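Ethylbenzene dehydrogenase alpha-subunit (Aromatoleum aromaticum, PDB 2IVF) is the large, cofactor-bearing subunit of a molybdenum enzyme of the molybdopterin oxidoreductase family and carries molybdenum, two pterin guanine dinucleotides and an iron-sulfur cluster. Local coordinates at residues V401-Y412 with E826-T834. Numbering follows the deposited sequence.
Sequences VFEGLREHLKDY and ESLPTHKDT
The phenol oxygen of Tyr412 is held from two quarters: the backbone N of His831 donates to Tyr412 OH at 2.9 Å along a nearly straight path (163°), and a bound water lies 2.6 Å from the same oxygen. That water also hydrogen-bonds Thr830 OG1, so it bridges the two side chains. The CB of His831 sits at the edge of the tyrosine ring, near its plane and 3.7 Å from Tyr412 CE1, while the imidazole of His831 leads away from the helical segment, with Asp833 N above one face, offset toward the rim.

Four residues earlier, His408 NE2 donates to Pro829 O at 2.7 Å. This bond is short but bent, 139° at the hydrogen: the donor lies in the carbonyl plane, yet the oxygen is tilted from the imidazole plane. With CG of His408 anti to its backbone N (chi1 172°), the ring reaches across to the irregular segment 826-834, and its CE1 comes near Thr830 OG1 at the ring edge.

The helix belongs to the molybdopterin oxidoreductase part of the chain; residues 826-834 form an irregular run between helix 819-824 and strand 843-846, and the side chain of His831 is about 9 Å from the bound MGD. Helix 454-467 packs against both, touching Leu405 and Pro829.

Toward Val401 the join is apolar, and Leu828 carries it. Its CB lies over one face of the His408 ring, and its two methyls divide the helix surface: CD1 settles 3.8 Å from His408 CB and also meets Leu405 CA, whereas CD2 runs past Val401 CG1 at 3.8 Å.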
ATOM      1  N   VAL A 401     -36.103  26.346   6.471  1.00 21.39           N
ATOM      2  CA  VAL A 401     -35.146  25.820   5.557  1.00 21.73           C
ATOM      3  C   VAL A 401     -35.692  24.535   4.953  1.00 22.83           C
ATOM      4  O   VAL A 401     -35.591  24.329   3.744  1.00 22.33           O
ATOM      5  CB  VAL A 401     -33.815  25.512   6.240  1.00 21.29           C
ATOM      6  CG1 VAL A 401     -32.909  24.693   5.301  1.00 18.99           C
ATOM      7  CG2 VAL A 401     -33.150  26.833   6.699  1.00 19.33           C
ATOM      8  N   PHE A 402     -36.263  23.688   5.809  1.00 22.89           N
ATOM      9  CA  PHE A 402     -36.887  22.431   5.376  1.00 23.74           C
ATOM     10  C   PHE A 402     -37.883  22.603   4.219  1.00 23.97           C
ATOM     11  O   PHE A 402     -37.896  21.785   3.278  1.00 23.27           O
ATOM     12  CB  PHE A 402     -37.603  21.758   6.554  1.00 23.60           C
ATOM     13  CG  PHE A 402     -38.109  20.374   6.246  1.00 24.06           C
ATOM     14  CD1 PHE A 402     -37.281  19.281   6.396  1.00 25.70           C
ATOM     15  CD2 PHE A 402     -39.411  20.175   5.799  1.00 26.09           C
ATOM     16  CE1 PHE A 402     -37.732  17.995   6.133  1.00 26.47           C
ATOM     17  CE2 PHE A 402     -39.865  18.878   5.531  1.00 25.82           C
ATOM     18  CZ  PHE A 402     -39.031  17.809   5.705  1.00 25.61           C
ATOM     19  N   GLU A 403     -38.729  23.623   4.328  1.00 24.74           N
ATOM     20  CA  GLU A 403     -39.728  23.915   3.291  1.00 24.57           C
ATOM     21  C   GLU A 403     -39.040  24.330   1.988  1.00 24.50           C
ATOM     22  O   GLU A 403     -39.466  23.915   0.902  1.00 25.40           O
ATOM     23  CB  GLU A 403     -40.722  24.969   3.771  1.00 25.07           C
ATOM     24  CG  GLU A 403     -41.825  25.282   2.758  1.00 27.55           C
ATOM     25  CD  GLU A 403     -42.885  24.190   2.580  1.00 32.85           C
ATOM     26  OE1 GLU A 403     -42.997  23.251   3.396  1.00 33.17           O
ATOM     27  OE2 GLU A 403     -43.639  24.303   1.588  1.00 38.79           O
ATOM     28  N   GLY A 404     -37.955  25.100   2.080  1.00 23.92           N
ATOM     29  CA  GLY A 404     -37.140  25.400   0.910  1.00 24.00           C
ATOM     30  C   GLY A 404     -36.525  24.127   0.345  1.00 24.26           C
ATOM     31  O   GLY A 404     -36.517  23.882  -0.856  1.00 23.58           O
ATOM     32  N   LEU A 405     -35.994  23.309   1.221  1.00 25.06           N
ATOM     33  CA  LEU A 405     -35.416  22.068   0.790  1.00 25.45           C
ATOM     34  C   LEU A 405     -36.403  21.157   0.081  1.00 25.57           C
ATOM     35  O   LEU A 405     -36.010  20.457  -0.877  1.00 23.73           O
ATOM     36  CB  LEU A 405     -34.835  21.357   1.983  1.00 25.70           C
ATOM     37  CG  LEU A 405     -34.045  20.105   1.701  1.00 26.56           C
ATOM     38  CD1 LEU A 405     -32.798  20.373   0.819  1.00 25.37           C
ATOM     39  CD2 LEU A 405     -33.634  19.530   3.067  1.00 27.07           C
ATOM     40  N   ARG A 406     -37.635  21.077   0.594  1.00 25.12           N
ATOM     41  CA  ARG A 406     -38.676  20.289  -0.069  1.00 27.09           C
ATOM     42  C   ARG A 406     -38.817  20.735  -1.513  1.00 26.38           C
ATOM     43  O   ARG A 406     -38.889  19.903  -2.395  1.00 26.99           O
ATOM     44  CB  ARG A 406     -40.047  20.441   0.597  1.00 26.80           C
ATOM     45  CG  ARG A 406     -40.153  19.776   1.942  1.00 29.60           C
ATOM     46  CD  ARG A 406     -41.471  20.095   2.539  1.00 32.43           C
ATOM     47  NE  ARG A 406     -42.480  19.134   2.125  1.00 37.02           N
ATOM     48  CZ  ARG A 406     -43.788  19.361   2.122  1.00 39.24           C
ATOM     49  NH1 ARG A 406     -44.307  20.544   2.463  1.00 40.35           N
ATOM     50  NH2 ARG A 406     -44.591  18.381   1.756  1.00 40.38           N
ATOM     51  N   GLU A 407     -38.865  22.042  -1.749  1.00 26.67           N
ATOM     52  CA  GLU A 407     -38.932  22.571  -3.118  1.00 26.61           C
ATOM     53  C   GLU A 407     -37.693  22.137  -3.925  1.00 25.51           C
ATOM     54  O   GLU A 407     -37.791  21.645  -5.039  1.00 23.98           O
ATOM     55  CB  GLU A 407     -39.084  24.104  -3.077  1.00 27.14           C
ATOM     56  CG  GLU A 407     -38.959  24.844  -4.411  1.00 28.86           C
ATOM     57  CD  GLU A 407     -39.056  26.396  -4.273  1.00 32.46           C
ATOM     58  OE1 GLU A 407     -38.011  27.098  -4.430  1.00 40.25           O
ATOM     59  OE2 GLU A 407     -40.173  26.921  -4.020  1.00 38.15           O
ATOM     60  N   HIS A 408     -36.524  22.346  -3.339  1.00 24.10           N
ATOM     61  CA  HIS A 408     -35.261  22.163  -4.004  1.00 24.31           C
ATOM     62  C   HIS A 408     -35.084  20.684  -4.405  1.00 24.25           C
ATOM     63  O   HIS A 408     -34.596  20.382  -5.495  1.00 23.46           O
ATOM     64  CB  HIS A 408     -34.184  22.606  -3.020  1.00 24.26           C
ATOM     65  CG  HIS A 408     -32.785  22.312  -3.453  1.00 26.21           C
ATOM     66  ND1 HIS A 408     -32.219  22.884  -4.565  1.00 26.25           N
ATOM     67  CD2 HIS A 408     -31.817  21.566  -2.875  1.00 24.02           C
ATOM     68  CE1 HIS A 408     -30.970  22.463  -4.677  1.00 27.39           C
ATOM     69  NE2 HIS A 408     -30.696  21.675  -3.655  1.00 22.07           N
ATOM     70  N   LEU A 409     -35.520  19.786  -3.524  1.00 23.28           N
ATOM     71  CA  LEU A 409     -35.363  18.363  -3.754  1.00 24.94           C
ATOM     72  C   LEU A 409     -36.346  17.864  -4.819  1.00 25.53           C
ATOM     73  O   LEU A 409     -36.249  16.700  -5.235  1.00 27.84           O
ATOM     74  CB  LEU A 409     -35.558  17.563  -2.455  1.00 23.95           C
ATOM     75  CG  LEU A 409     -34.398  17.673  -1.458  1.00 24.54           C
ATOM     76  CD1 LEU A 409     -34.757  17.001  -0.145  1.00 24.14           C
ATOM     77  CD2 LEU A 409     -33.079  17.090  -2.029  1.00 23.39           C
ATOM     78  N   LYS A 410     -37.253  18.713  -5.297  1.00 26.43           N
ATOM     79  CA  LYS A 410     -38.045  18.335  -6.479  1.00 27.07           C
ATOM     80  C   LYS A 410     -37.180  18.052  -7.733  1.00 27.49           C
ATOM     81  O   LYS A 410     -37.611  17.371  -8.660  1.00 28.08           O
ATOM     82  CB  LYS A 410     -39.119  19.371  -6.769  1.00 27.74           C
ATOM     83  CG  LYS A 410     -40.184  19.347  -5.675  1.00 28.88           C
ATOM     84  CD  LYS A 410     -41.341  20.275  -5.933  1.00 28.27           C
ATOM     85  CE  LYS A 410     -42.360  20.170  -4.800  1.00 30.22           C
ATOM     86  NZ  LYS A 410     -43.438  21.199  -4.962  1.00 27.96           N
ATOM     87  N   ASP A 411     -35.970  18.582  -7.744  1.00 27.05           N
ATOM     88  CA  ASP A 411     -35.023  18.367  -8.821  1.00 26.60           C
ATOM     89  C   ASP A 411     -34.178  17.111  -8.562  1.00 25.81           C
ATOM     90  O   ASP A 411     -33.353  16.764  -9.397  1.00 25.22           O
ATOM     91  CB  ASP A 411     -34.153  19.641  -9.004  1.00 26.90           C
ATOM     92  CG  ASP A 411     -34.964  20.836  -9.552  1.00 30.58           C
ATOM     93  OD1 ASP A 411     -36.013  20.610 -10.217  1.00 31.37           O
ATOM     94  OD2 ASP A 411     -34.585  22.002  -9.293  1.00 34.41           O
ATOM     95  N   TYR A 412     -34.406  16.426  -7.431  1.00 24.41           N
ATOM     96  CA  TYR A 412     -33.614  15.289  -6.993  1.00 24.40           C
ATOM     97  C   TYR A 412     -34.530  14.133  -6.599  1.00 23.68           C
ATOM     98  O   TYR A 412     -34.233  13.369  -5.705  1.00 23.85           O
ATOM     99  CB  TYR A 412     -32.665  15.677  -5.831  1.00 24.40           C
ATOM    100  CG  TYR A 412     -31.670  16.715  -6.244  1.00 25.42           C
ATOM    101  CD1 TYR A 412     -30.474  16.344  -6.860  1.00 25.67           C
ATOM    102  CD2 TYR A 412     -31.933  18.080  -6.079  1.00 24.28           C
ATOM    103  CE1 TYR A 412     -29.579  17.298  -7.317  1.00 26.63           C
ATOM    104  CE2 TYR A 412     -31.013  19.047  -6.496  1.00 24.47           C
ATOM    105  CZ  TYR A 412     -29.845  18.637  -7.113  1.00 24.18           C
ATOM    106  OH  TYR A 412     -28.946  19.567  -7.577  1.00 26.06           O
ATOM    107  N   GLU A 826     -25.455  27.891  -4.097  1.00 22.98           N
ATOM    108  CA  GLU A 826     -25.040  26.877  -3.113  1.00 22.52           C
ATOM    109  C   GLU A 826     -25.562  27.111  -1.676  1.00 22.80           C
ATOM    110  O   GLU A 826     -25.021  26.542  -0.699  1.00 22.50           O
ATOM    111  CB  GLU A 826     -23.516  26.752  -3.098  1.00 22.30           C
ATOM    112  CG  GLU A 826     -22.965  26.297  -4.379  1.00 23.24           C
ATOM    113  CD  GLU A 826     -21.509  25.962  -4.335  1.00 23.98           C
ATOM    114  OE1 GLU A 826     -21.004  25.561  -3.262  1.00 27.10           O
ATOM    115  OE2 GLU A 826     -20.881  26.072  -5.416  1.00 23.53           O
ATOM    116  N   SER A 827     -26.609  27.898  -1.516  1.00 22.11           N
ATOM    117  CA  SER A 827     -27.178  28.104  -0.170  1.00 22.91           C
ATOM    118  C   SER A 827     -27.681  26.813   0.449  1.00 22.74           C
ATOM    119  O   SER A 827     -27.539  26.613   1.655  1.00 23.82           O
ATOM    120  CB  SER A 827     -28.296  29.114  -0.218  1.00 22.80           C
ATOM    121  OG  SER A 827     -29.284  28.724  -1.168  1.00 24.87           O
ATOM    122  N   LEU A 828     -28.233  25.923  -0.375  1.00 22.34           N
ATOM    123  CA  LEU A 828     -28.530  24.560   0.052  1.00 23.24           C
ATOM    124  C   LEU A 828     -27.561  23.581  -0.590  1.00 23.84           C
ATOM    125  O   LEU A 828     -26.997  23.868  -1.654  1.00 24.94           O
ATOM    126  CB  LEU A 828     -29.968  24.166  -0.329  1.00 22.92           C
ATOM    127  CG  LEU A 828     -31.133  24.721   0.503  1.00 22.64           C
ATOM    128  CD1 LEU A 828     -32.471  24.367  -0.156  1.00 22.74           C
ATOM    129  CD2 LEU A 828     -31.080  24.202   1.985  1.00 21.55           C
ATOM    130  N   PRO A 829     -27.409  22.394   0.018  1.00 22.89           N
ATOM    131  CA  PRO A 829     -26.616  21.379  -0.683  1.00 23.67           C
ATOM    132  C   PRO A 829     -27.275  21.129  -2.046  1.00 23.37           C
ATOM    133  O   PRO A 829     -28.484  21.197  -2.176  1.00 23.54           O
ATOM    134  CB  PRO A 829     -26.703  20.147   0.213  1.00 23.74           C
ATOM    135  CG  PRO A 829     -27.213  20.663   1.541  1.00 24.21           C
ATOM    136  CD  PRO A 829     -28.010  21.874   1.261  1.00 23.84           C
ATOM    137  N   THR A 830     -26.454  20.902  -3.054  1.00 24.11           N
ATOM    138  CA  THR A 830     -26.911  20.889  -4.415  1.00 23.12           C
ATOM    139  C   THR A 830     -25.852  20.179  -5.220  1.00 23.38           C
ATOM    140  O   THR A 830     -24.698  20.087  -4.783  1.00 21.10           O
ATOM    141  CB  THR A 830     -27.119  22.290  -4.955  1.00 24.59           C
ATOM    142  OG1 THR A 830     -27.880  22.187  -6.164  1.00 24.40           O
ATOM    143  CG2 THR A 830     -25.761  22.967  -5.217  1.00 23.67           C
ATOM    144  N   HIS A 831     -26.259  19.657  -6.372  1.00 22.82           N
ATOM    145  CA  HIS A 831     -25.333  18.986  -7.274  1.00 21.98           C
ATOM    146  C   HIS A 831     -24.816  19.981  -8.334  1.00 22.77           C
ATOM    147  O   HIS A 831     -25.609  20.704  -8.991  1.00 20.16           O
ATOM    148  CB  HIS A 831     -26.003  17.832  -8.007  1.00 22.65           C
ATOM    149  CG  HIS A 831     -25.145  17.284  -9.099  1.00 23.07           C
ATOM    150  ND1 HIS A 831     -23.862  16.843  -8.862  1.00 25.19           N
ATOM    151  CD2 HIS A 831     -25.333  17.201 -10.433  1.00 23.27           C
ATOM    152  CE1 HIS A 831     -23.308  16.478 -10.006  1.00 26.18           C
ATOM    153  NE2 HIS A 831     -24.182  16.671 -10.970  1.00 24.16           N
ATOM    154  N   LYS A 832     -23.494  20.064  -8.432  1.00 21.35           N
ATOM    155  CA  LYS A 832     -22.829  20.745  -9.541  1.00 22.35           C
ATOM    156  C   LYS A 832     -21.843  19.794 -10.120  1.00 22.22           C
ATOM    157  O   LYS A 832     -21.072  19.197  -9.381  1.00 21.69           O
ATOM    158  CB  LYS A 832     -22.073  21.992  -9.089  1.00 22.46           C
ATOM    159  CG  LYS A 832     -22.998  23.179  -8.699  1.00 21.99           C
ATOM    160  CD  LYS A 832     -22.163  24.427  -8.291  1.00 23.44           C
ATOM    161  CE  LYS A 832     -22.976  25.681  -7.967  1.00 24.94           C
ATOM    162  NZ  LYS A 832     -22.027  26.796  -7.681  1.00 23.39           N
ATOM    163  N   ASP A 833     -21.848  19.659 -11.438  1.00 23.46           N
ATOM    164  CA  ASP A 833     -20.842  18.831 -12.070  1.00 24.55           C
ATOM    165  C   ASP A 833     -19.446  19.461 -11.949  1.00 23.28           C
ATOM    166  O   ASP A 833     -19.283  20.681 -11.788  1.00 22.87           O
ATOM    167  CB  ASP A 833     -21.238  18.384 -13.480  1.00 26.21           C
ATOM    168  CG  ASP A 833     -22.239  17.171 -13.447  1.00 30.60           C
ATOM    169  OD1 ASP A 833     -23.319  17.285 -14.025  1.00 37.76           O
ATOM    170  OD2 ASP A 833     -21.967  16.103 -12.820  1.00 35.94           O
ATOM    171  N   THR A 834     -18.437  18.602 -11.880  1.00 21.83           N
ATOM    172  CA  THR A 834     -17.064  19.085 -11.847  1.00 22.54           C
ATOM    173  C   THR A 834     -16.842  20.106 -12.930  1.00 23.03           C
ATOM    174  O   THR A 834     -17.262  19.889 -14.079  1.00 23.78           O
ATOM    175  CB  THR A 834     -16.115  17.932 -12.149  1.00 23.22           C
ATOM    176  OG1 THR A 834     -16.569  16.773 -11.433  1.00 22.31           O
ATOM    177  CG2 THR A 834     -14.669  18.312 -11.763  1.00 20.70           C
TER
HETATM  178  O   HOH W   1     -30.280  21.743  -8.070  1.00 32.94           O